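Local coordinates for 3'-5'-exonuclease (Saccharomyces cerevisiae, PDB 3E2V), which degrades DNA as a TatD-type metal-dependent nuclease, probably with magnesium as cofactor, incising double-stranded DNA and excising it from the 3' end, at residues Glu140-Met145 with Leu185-Leu190. Sequence-based numbering, arbitrary orientation.
Sequences ELYDLM and LKISCL
Tyr-142 of helix 132-149 packs on Ile-187 and Leu-190, the first and last residues of a type I turn in the segment 185-190. Helices 132-149 and 174-187 belong to the outer layer of the TatD TIM barrel and flank strand 156-165 in the sequence. The aromatic evidence is a CH-pi contact: Leu-190 CD1 lies over one face of the Tyr-142 ring, 3.9 Å from the centroid and 16° off the normal. Leu-190 CB meets the same ring at CE1 (3.6 Å). With CG anti to the backbone N (chi1 -178°), Tyr-142 carries its ring across to the turn, and its hydroxyl hydrogen-bonds Asn-191 just beyond. Cut back to alanine, this position would probably leave Leu-190 CD1 without its aromatic face and Asn-191 without this hydroxyl partner. Among the other polar bonds, Ser-188 OG donates to Leu-185 O at 2.7 Å and also bonds Arg-248. Apolar packing centres on the Ile-187 methyl CG2, which touches Tyr-142 CD1 at 3.7 Å. The CA atoms nearest each other are those of Tyr-142 and Ile-187, 6.3 Å apart. Met-145 rests on Phe-156 and Ile-159 of the barrel strand. Extended beyond CG, it crosses Ile-187 at about a right angle, Met-145 SD lying 3.8 Å from Ile-187 CG2.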
loop_
_atom_site.group_PDB
_atom_site.type_symbol
_atom_site.label_atom_id
_atom_site.label_comp_id
_atom_site.label_asym_id
_atom_site.label_seq_id
_atom_site.Cartn_x
_atom_site.Cartn_y
_atom_site.Cartn_z
ATOM N N GLU A 140 -4.689 18.112 -12.077
ATOM C CA GLU A 140 -5.890 17.451 -11.585
ATOM C C GLU A 140 -5.569 16.645 -10.316
ATOM O O GLU A 140 -6.305 16.698 -9.332
ATOM C CB GLU A 140 -6.470 16.548 -12.669
ATOM C CG GLU A 140 -7.697 15.768 -12.216
ATOM C CD GLU A 140 -8.184 14.764 -13.243
ATOM O OE1 GLU A 140 -7.733 14.827 -14.412
ATOM O OE2 GLU A 140 -9.035 13.914 -12.881
ATOM N N LEU A 141 -4.444 15.933 -10.345
ATOM C CA LEU A 141 -4.021 15.135 -9.201
ATOM C C LEU A 141 -3.675 15.980 -7.972
ATOM O O LEU A 141 -4.131 15.689 -6.864
ATOM C CB LEU A 141 -2.837 14.254 -9.616
ATOM C CG LEU A 141 -2.281 13.330 -8.536
ATOM C CD1 LEU A 141 -3.336 12.339 -8.050
ATOM C CD2 LEU A 141 -1.081 12.596 -9.096
ATOM N N TYR A 142 -2.888 17.043 -8.174
ATOM C CA TYR A 142 -2.574 18.004 -7.107
ATOM C C TYR A 142 -3.839 18.594 -6.505
ATOM O O TYR A 142 -4.014 18.637 -5.273
ATOM C CB TYR A 142 -1.703 19.121 -7.699
ATOM C CG TYR A 142 -1.235 20.176 -6.717
ATOM C CD1 TYR A 142 -0.488 19.826 -5.590
ATOM C CD2 TYR A 142 -1.510 21.517 -6.930
ATOM C CE1 TYR A 142 -0.030 20.780 -4.692
ATOM C CE2 TYR A 142 -1.053 22.487 -6.036
ATOM C CZ TYR A 142 -0.311 22.106 -4.924
ATOM O OH TYR A 142 0.149 23.051 -4.028
ATOM N N ASP A 143 -4.733 19.032 -7.387
ATOM C CA ASP A 143 -6.001 19.613 -6.936
ATOM C C ASP A 143 -6.814 18.635 -6.085
ATOM O O ASP A 143 -7.352 19.014 -5.043
ATOM C CB ASP A 143 -6.827 20.088 -8.127
ATOM C CG ASP A 143 -6.291 21.384 -8.746
ATOM O OD1 ASP A 143 -5.391 22.045 -8.163
ATOM O OD2 ASP A 143 -6.772 21.718 -9.853
ATOM N N LEU A 144 -6.874 17.375 -6.508
ATOM C CA LEU A 144 -7.558 16.338 -5.739
ATOM C C LEU A 144 -6.956 16.148 -4.349
ATOM O O LEU A 144 -7.667 16.104 -3.343
ATOM C CB LEU A 144 -7.536 15.010 -6.495
ATOM C CG LEU A 144 -8.272 13.850 -5.823
ATOM C CD1 LEU A 144 -9.751 14.183 -5.682
ATOM C CD2 LEU A 144 -8.088 12.583 -6.659
ATOM N N MET A 145 -5.631 16.024 -4.292
ATOM C CA MET A 145 -4.929 15.900 -3.020
ATOM C C MET A 145 -5.237 17.083 -2.105
ATOM O O MET A 145 -5.557 16.889 -0.941
ATOM C CB MET A 145 -3.413 15.783 -3.248
ATOM C CG MET A 145 -2.976 14.505 -3.929
ATOM S SD MET A 145 -1.130 14.453 -4.123
ATOM C CE MET A 145 -0.951 12.834 -4.947
ATOM N N LEU A 185 6.347 12.806 -6.829
ATOM C CA LEU A 185 7.141 13.193 -5.676
ATOM C C LEU A 185 7.215 14.712 -5.563
ATOM O O LEU A 185 7.132 15.255 -4.471
ATOM C CB LEU A 185 8.538 12.572 -5.725
ATOM C CG LEU A 185 8.581 11.058 -5.509
ATOM C CD1 LEU A 185 9.982 10.572 -5.804
ATOM C CD2 LEU A 185 8.136 10.669 -4.083
ATOM N N LYS A 186 7.357 15.389 -6.695
ATOM C CA LYS A 186 7.407 16.852 -6.653
ATOM C C LYS A 186 6.095 17.430 -6.124
ATOM O O LYS A 186 6.083 18.297 -5.254
ATOM C CB LYS A 186 7.704 17.419 -8.033
ATOM C CG LYS A 186 9.129 17.204 -8.524
ATOM C CD LYS A 186 9.252 17.712 -9.958
ATOM C CE LYS A 186 10.630 17.435 -10.541
ATOM N NZ LYS A 186 10.654 17.794 -12.009
ATOM N N ILE A 187 4.988 16.934 -6.649
ATOM C CA ILE A 187 3.669 17.384 -6.197
ATOM C C ILE A 187 3.511 17.203 -4.697
ATOM O O ILE A 187 2.977 18.073 -4.016
ATOM C CB ILE A 187 2.532 16.655 -6.966
ATOM C CG1 ILE A 187 2.349 17.293 -8.342
ATOM C CG2 ILE A 187 1.222 16.642 -6.159
ATOM C CD1 ILE A 187 1.450 16.463 -9.233
ATOM N N SER A 188 4.024 16.093 -4.175
ATOM C CA SER A 188 3.890 15.774 -2.752
ATOM C C SER A 188 4.678 16.738 -1.855
ATOM O O SER A 188 4.555 16.694 -0.631
ATOM C CB SER A 188 4.354 14.338 -2.489
ATOM O OG SER A 188 5.770 14.252 -2.388
ATOM N N CYS A 189 5.531 17.549 -2.489
ATOM C CA CYS A 189 6.354 18.574 -1.810
ATOM C C CYS A 189 5.898 20.012 -2.055
ATOM O O CYS A 189 6.519 20.956 -1.541
ATOM C CB CYS A 189 7.839 18.468 -2.239
ATOM S SG CYS A 189 8.655 16.924 -1.802
ATOM N N LEU A 190 4.828 20.188 -2.831
ATOM C CA LEU A 190 4.493 21.524 -3.370
ATOM C C LEU A 190 3.989 22.536 -2.363
ATOM O O LEU A 190 4.076 23.755 -2.594
ATOM C CB LEU A 190 3.482 21.418 -4.502
ATOM C CG LEU A 190 4.089 21.287 -5.897
ATOM C CD1 LEU A 190 2.992 21.363 -6.935
ATOM C CD2 LEU A 190 5.180 22.324 -6.205
#